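Local coordinates for protein acetolactate synthase, small subunit (Thermotoga maritima, PDB 2FGC) that forms the small, ACT-domain-containing subunit of acetolactate synthase, probably a regulatory partner of the large subunit, at residues A[86-91]-A[98-103]; A[134-139]-A[160-165]. One frame throughout, in Å; residues are numbered along the deposited sequence.

Contact 1: A[86-91]-A[98-103]; sequences QIEKQA and VKVTPI
E88 and V100 mark where helix 86-91 comes nearest to strand 98-102, their CA atoms 6.3 Å apart, and the two elements run almost exactly antiparallel, at 174° with axes 9.1 Å apart. The CB of V100 points toward the helix. With CG1 anti to the backbone N (chi1 179°), it is CG2, on the N side, that meets the methyl of A91, CG2 to CB 3.8 Å. One turn back along the helix, the E88 chain bends at chi2 and brings its carboxylate over to the strand. There OE1 lies 4.0 Å from CG of P102, the two side chains crossing at about a right angle, while OE2 stops 3.7 Å from the carbonyl O of V100. The V100 side chain also touches V32 of strand 28-37, and its backbone N is hydrogen-bonded to Y92 OH. Helix 83-91 thus lies over a face of the ACT-domain sheet, at strand 97-102, outermost within this chain. No hydrogen bond joins the segments: the apolar part of the contact is A91 against V100, and since E88 OE2 and the V100 carbonyl O are both acceptors as a rule, E88 gives reach rather than a polar tie.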
loop_
_atom_site.group_PDB
_atom_site.type_symbol
_atom_site.label_atom_id
_atom_site.label_comp_id
_atom_site.label_asym_id
_atom_site.label_seq_id
_atom_site.Cartn_x
_atom_site.Cartn_y
_atom_site.Cartn_z
ATOM N N GLN A 86 21.668 -3.710 10.990
ATOM C CA GLN A 86 21.205 -2.805 12.018
ATOM C C GLN A 86 19.724 -2.929 12.264
ATOM O O GLN A 86 19.295 -3.138 13.377
ATOM C CB GLN A 86 21.554 -1.376 11.645
ATOM C CG GLN A 86 22.849 -0.919 12.246
ATOM C CD GLN A 86 22.698 -0.525 13.707
ATOM O OE1 GLN A 86 22.081 0.503 14.032
ATOM N NE2 GLN A 86 23.275 -1.335 14.595
ATOM N N ILE A 87 18.948 -2.816 11.205
ATOM C CA ILE A 87 17.510 -2.907 11.280
ATOM C C ILE A 87 17.067 -4.237 11.859
ATOM O O ILE A 87 16.203 -4.269 12.725
ATOM C CB ILE A 87 16.932 -2.737 9.893
ATOM C CG1 ILE A 87 16.859 -1.263 9.574
ATOM C CG2 ILE A 87 15.566 -3.374 9.785
ATOM C CD1 ILE A 87 16.273 -0.984 8.234
ATOM N N GLU A 88 17.667 -5.317 11.366
ATOM C CA GLU A 88 17.485 -6.657 11.905
ATOM C C GLU A 88 17.713 -6.667 13.415
ATOM O O GLU A 88 16.780 -6.887 14.164
ATOM C CB GLU A 88 18.438 -7.630 11.208
ATOM C CG GLU A 88 18.113 -9.120 11.353
ATOM C CD GLU A 88 18.259 -9.872 10.019
ATOM O OE1 GLU A 88 19.027 -9.397 9.149
ATOM O OE2 GLU A 88 17.600 -10.924 9.823
ATOM N N LYS A 89 18.936 -6.389 13.851
ATOM C CA LYS A 89 19.261 -6.344 15.274
ATOM C C LYS A 89 18.221 -5.587 16.111
ATOM O O LYS A 89 17.732 -6.117 17.091
ATOM C CB LYS A 89 20.653 -5.751 15.477
ATOM C CG LYS A 89 21.108 -5.697 16.916
ATOM C CD LYS A 89 22.427 -4.927 17.054
ATOM N N GLN A 90 17.882 -4.367 15.701
ATOM C CA GLN A 90 16.940 -3.455 16.408
ATOM C C GLN A 90 15.448 -3.811 16.342
ATOM O O GLN A 90 14.713 -3.550 17.292
ATOM C CB GLN A 90 17.056 -2.025 15.859
ATOM C CG GLN A 90 18.466 -1.480 15.766
ATOM C CD GLN A 90 19.149 -1.408 17.093
ATOM O OE1 GLN A 90 18.520 -1.116 18.106
ATOM N NE2 GLN A 90 20.449 -1.676 17.105
ATOM N N ALA A 91 14.983 -4.336 15.214
ATOM C CA ALA A 91 13.597 -4.758 15.125
ATOM C C ALA A 91 13.294 -5.887 16.147
ATOM O O ALA A 91 12.301 -5.815 16.915
ATOM C CB ALA A 91 13.242 -5.200 13.647
ATOM N N VAL A 98 8.583 -10.865 14.763
ATOM C CA VAL A 98 8.635 -12.318 14.872
ATOM C C VAL A 98 9.430 -12.930 13.724
ATOM O O VAL A 98 9.962 -14.034 13.843
ATOM C CB VAL A 98 7.223 -12.932 14.890
ATOM C CG1 VAL A 98 6.228 -11.957 15.500
ATOM C CG2 VAL A 98 6.799 -13.330 13.485
ATOM N N LYS A 99 9.604 -12.200 12.649
ATOM C CA LYS A 99 10.569 -12.556 11.634
ATOM C C LYS A 99 10.887 -11.331 10.778
ATOM O O LYS A 99 9.961 -10.613 10.342
ATOM C CB LYS A 99 10.063 -13.693 10.727
ATOM C CG LYS A 99 11.231 -14.487 10.175
ATOM C CD LYS A 99 10.889 -15.317 8.990
ATOM C CE LYS A 99 12.127 -16.103 8.586
ATOM N NZ LYS A 99 11.840 -16.880 7.365
ATOM N N VAL A 100 12.187 -11.111 10.547
ATOM C CA VAL A 100 12.689 -10.049 9.656
ATOM C C VAL A 100 13.336 -10.759 8.472
ATOM O O VAL A 100 14.145 -11.631 8.652
ATOM C CB VAL A 100 13.718 -9.100 10.379
ATOM C CG1 VAL A 100 14.241 -8.022 9.445
ATOM C CG2 VAL A 100 13.112 -8.471 11.646
ATOM N N THR A 101 12.904 -10.424 7.276
ATOM C CA THR A 101 13.372 -11.014 6.010
ATOM C C THR A 101 13.938 -9.892 5.114
ATOM O O THR A 101 13.179 -9.079 4.585
ATOM C CB THR A 101 12.172 -11.646 5.196
ATOM O OG1 THR A 101 11.457 -12.592 6.006
ATOM C CG2 THR A 101 12.637 -12.317 3.861
ATOM N N PRO A 102 15.261 -9.827 4.954
ATOM C CA PRO A 102 15.772 -8.918 3.909
ATOM C C PRO A 102 15.375 -9.378 2.489
ATOM O O PRO A 102 15.321 -10.576 2.179
ATOM C CB PRO A 102 17.286 -8.956 4.088
ATOM C CG PRO A 102 17.516 -9.621 5.408
ATOM C CD PRO A 102 16.330 -10.510 5.690
ATOM N N ILE A 103 15.038 -8.416 1.661
ATOM C CA ILE A 103 14.764 -8.673 0.263
ATOM C C ILE A 103 16.047 -8.522 -0.532
ATOM O O ILE A 103 16.862 -7.649 -0.261
ATOM C CB ILE A 103 13.693 -7.736 -0.265
ATOM C CG1 ILE A 103 12.324 -8.261 0.162
ATOM C CG2 ILE A 103 13.745 -7.683 -1.738
ATOM C CD1 ILE A 103 11.737 -7.451 1.195
#

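Contact 2: A[134-139]-A[160-165]; sequences EIFRGK and EAFINL
The ring of F136 receives F162 over one face, with CD1 of F162 3.6 Å from CG of F136 and displaced toward the rim of that ring. The pair is edge-to-face: F162 turns its edge to the F136 face, the ring planes meet at 64° and the centroids are 5.3 Å apart. CB of F162 adds a CH-pi contact on the F136 ring, 4.1 Å from its centroid and 28° off the normal, so the root of one side chain as well as its ring is used. At the edge of the F136 ring, near its plane, A161 CB lies 4.3 Å from F136 CE2. L165 sends CD1 obliquely to F136 CZ at 3.8 Å. F162 leaves its helix with CG anti to the backbone N (chi1 177°), which carries its ring inward from the helix, where it also packs on L132 and V133 of helix 126-135 and on I118 and I150 of the sheet; both rings rest on I152. F136 is placed by the end of helix 126-135. A Schellman motif closes that helix, with G138 N bonded to V133 O, R137 N bonded to E134 O at 3.0 Å, and R137 at positive phi as the C-prime residue. The chain then turns into strand 139-143, leaving F136 aimed at the neighbouring helix. The order of elements, strand 110-121 to strand 171-183, and the sheet order 2-3-1-4 make this a beta-alpha-beta-beta-alpha-beta, ferredoxin-like domain, and the contact joins its two helices.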
loop_
_atom_site.group_PDB
_atom_site.type_symbol
_atom_site.label_atom_id
_atom_site.label_comp_id
_atom_site.label_asym_id
_atom_site.label_seq_id
_atom_site.Cartn_x
_atom_site.Cartn_y
_atom_site.Cartn_z
ATOM N N GLU A 134 -4.274 2.997 -21.572
ATOM C CA GLU A 134 -4.123 1.747 -22.334
ATOM C C GLU A 134 -2.666 1.328 -22.487
ATOM O O GLU A 134 -2.344 0.184 -22.229
ATOM C CB GLU A 134 -4.734 1.857 -23.724
ATOM C CG GLU A 134 -6.222 2.071 -23.718
ATOM C CD GLU A 134 -6.860 1.929 -25.094
ATOM O OE1 GLU A 134 -6.264 1.195 -25.954
ATOM O OE2 GLU A 134 -7.956 2.568 -25.298
ATOM N N ILE A 135 -1.798 2.251 -22.923
ATOM C CA ILE A 135 -0.355 1.974 -23.048
ATOM C C ILE A 135 0.237 1.513 -21.711
ATOM O O ILE A 135 1.060 0.611 -21.671
ATOM C CB ILE A 135 0.443 3.218 -23.581
ATOM C CG1 ILE A 135 0.112 3.463 -25.056
ATOM C CG2 ILE A 135 1.955 3.029 -23.411
ATOM C CD1 ILE A 135 0.271 4.918 -25.503
ATOM N N PHE A 136 -0.158 2.112 -20.599
ATOM C CA PHE A 136 0.399 1.628 -19.340
ATOM C C PHE A 136 -0.371 0.472 -18.702
ATOM O O PHE A 136 -0.034 0.090 -17.610
ATOM C CB PHE A 136 0.535 2.755 -18.340
ATOM C CG PHE A 136 1.740 3.609 -18.582
ATOM C CD1 PHE A 136 1.811 4.430 -19.717
ATOM C CD2 PHE A 136 2.829 3.589 -17.709
ATOM C CE1 PHE A 136 2.935 5.254 -20.000
ATOM C CE2 PHE A 136 3.978 4.392 -17.999
ATOM C CZ PHE A 136 4.011 5.234 -19.169
ATOM N N ARG A 137 -1.385 -0.073 -19.381
ATOM C CA ARG A 137 -2.216 -1.159 -18.828
ATOM C C ARG A 137 -2.844 -0.780 -17.463
ATOM O O ARG A 137 -3.043 -1.628 -16.588
ATOM C CB ARG A 137 -1.410 -2.459 -18.728
ATOM C CG ARG A 137 -0.844 -2.927 -20.096
ATOM C CD ARG A 137 -0.299 -4.330 -19.990
ATOM N NE ARG A 137 0.119 -4.783 -21.296
ATOM C CZ ARG A 137 1.327 -4.556 -21.807
ATOM N NH1 ARG A 137 2.254 -3.912 -21.092
ATOM N NH2 ARG A 137 1.613 -4.986 -23.033
ATOM N N GLY A 138 -3.138 0.505 -17.296
ATOM C CA GLY A 138 -3.933 0.970 -16.157
ATOM C C GLY A 138 -5.419 0.686 -16.349
ATOM O O GLY A 138 -5.820 0.142 -17.382
ATOM N N LYS A 139 -6.277 1.081 -15.488
ATOM C CA LYS A 139 -7.692 0.808 -15.479
ATOM C C LYS A 139 -8.448 2.067 -15.101
ATOM O O LYS A 139 -8.073 2.768 -14.182
ATOM C CB LYS A 139 -7.999 -0.297 -14.482
ATOM C CG LYS A 139 -8.636 -1.508 -15.077
ATOM C CD LYS A 139 -7.699 -2.227 -16.006
ATOM C CE LYS A 139 -8.444 -2.935 -17.126
ATOM N NZ LYS A 139 -7.662 -4.077 -17.672
ATOM N N GLU A 160 5.645 6.217 -11.718
ATOM C CA GLU A 160 6.044 7.603 -11.749
ATOM C C GLU A 160 6.099 8.166 -13.154
ATOM O O GLU A 160 5.634 9.286 -13.416
ATOM C CB GLU A 160 7.368 7.790 -11.014
ATOM C CG GLU A 160 7.101 8.183 -9.573
ATOM C CD GLU A 160 8.243 7.853 -8.630
ATOM O OE1 GLU A 160 9.374 7.605 -9.121
ATOM O OE2 GLU A 160 8.004 7.840 -7.392
ATOM N N ALA A 161 6.644 7.382 -14.071
ATOM C CA ALA A 161 6.641 7.761 -15.485
ATOM C C ALA A 161 5.198 8.069 -15.922
ATOM O O ALA A 161 4.934 9.043 -16.629
ATOM C CB ALA A 161 7.259 6.668 -16.328
ATOM N N PHE A 162 4.259 7.259 -15.474
ATOM C CA PHE A 162 2.857 7.475 -15.832
ATOM C C PHE A 162 2.313 8.822 -15.280
ATOM O O PHE A 162 1.788 9.661 -16.031
ATOM C CB PHE A 162 1.977 6.301 -15.353
ATOM C CG PHE A 162 0.529 6.533 -15.633
ATOM C CD1 PHE A 162 0.017 6.308 -16.910
ATOM C CD2 PHE A 162 -0.293 7.074 -14.679
ATOM C CE1 PHE A 162 -1.340 6.544 -17.224
ATOM C CE2 PHE A 162 -1.672 7.347 -14.985
ATOM C CZ PHE A 162 -2.182 7.061 -16.284
ATOM N N ILE A 163 2.447 9.018 -13.967
ATOM C CA ILE A 163 2.112 10.258 -13.286
ATOM C C ILE A 163 2.727 11.490 -13.900
ATOM O O ILE A 163 2.061 12.513 -14.032
ATOM C CB ILE A 163 2.477 10.151 -11.803
ATOM C CG1 ILE A 163 1.423 9.293 -11.101
ATOM C CG2 ILE A 163 2.621 11.560 -11.139
ATOM C CD1 ILE A 163 1.907 8.693 -9.679
ATOM N N ASN A 164 3.986 11.411 -14.281
ATOM C CA ASN A 164 4.626 12.547 -14.922
ATOM C C ASN A 164 4.143 12.866 -16.315
ATOM O O ASN A 164 4.270 14.014 -16.780
ATOM C CB ASN A 164 6.135 12.388 -14.887
ATOM C CG ASN A 164 6.676 12.469 -13.452
ATOM O OD1 ASN A 164 6.158 13.218 -12.594
ATOM N ND2 ASN A 164 7.709 11.683 -13.181
ATOM N N LEU A 165 3.560 11.881 -16.985
ATOM C CA LEU A 165 3.068 12.107 -18.334
ATOM C C LEU A 165 1.695 12.782 -18.375
ATOM O O LEU A 165 1.217 13.233 -19.454
ATOM C CB LEU A 165 3.038 10.793 -19.096
ATOM C CG LEU A 165 4.406 10.343 -19.582
ATOM C CD1 LEU A 165 4.288 8.940 -20.137
ATOM C CD2 LEU A 165 4.947 11.266 -20.651
#

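Contacts 1 and 2 belong to two different four-stranded domains that share the strand order 2-3-1-4, and they lie on opposite sides of the chain's centre, their own centres 34 Å apart and nearest atoms about 17 Å apart. No secondary-structure element is common to both. Contact 1 joins the second helix of its domain to the fourth strand, whereas contact 2 joins the end of the first helix to the second helix. Each encloses a similar area, with A91 and V100 buried and P102 exposed in contact 1, F162 buried and L165 exposed in contact 2. Contact 1 has one small aliphatic pair, and a carboxylate beside a proline and a backbone carbonyl; in contact 2 an aromatic pair dominates.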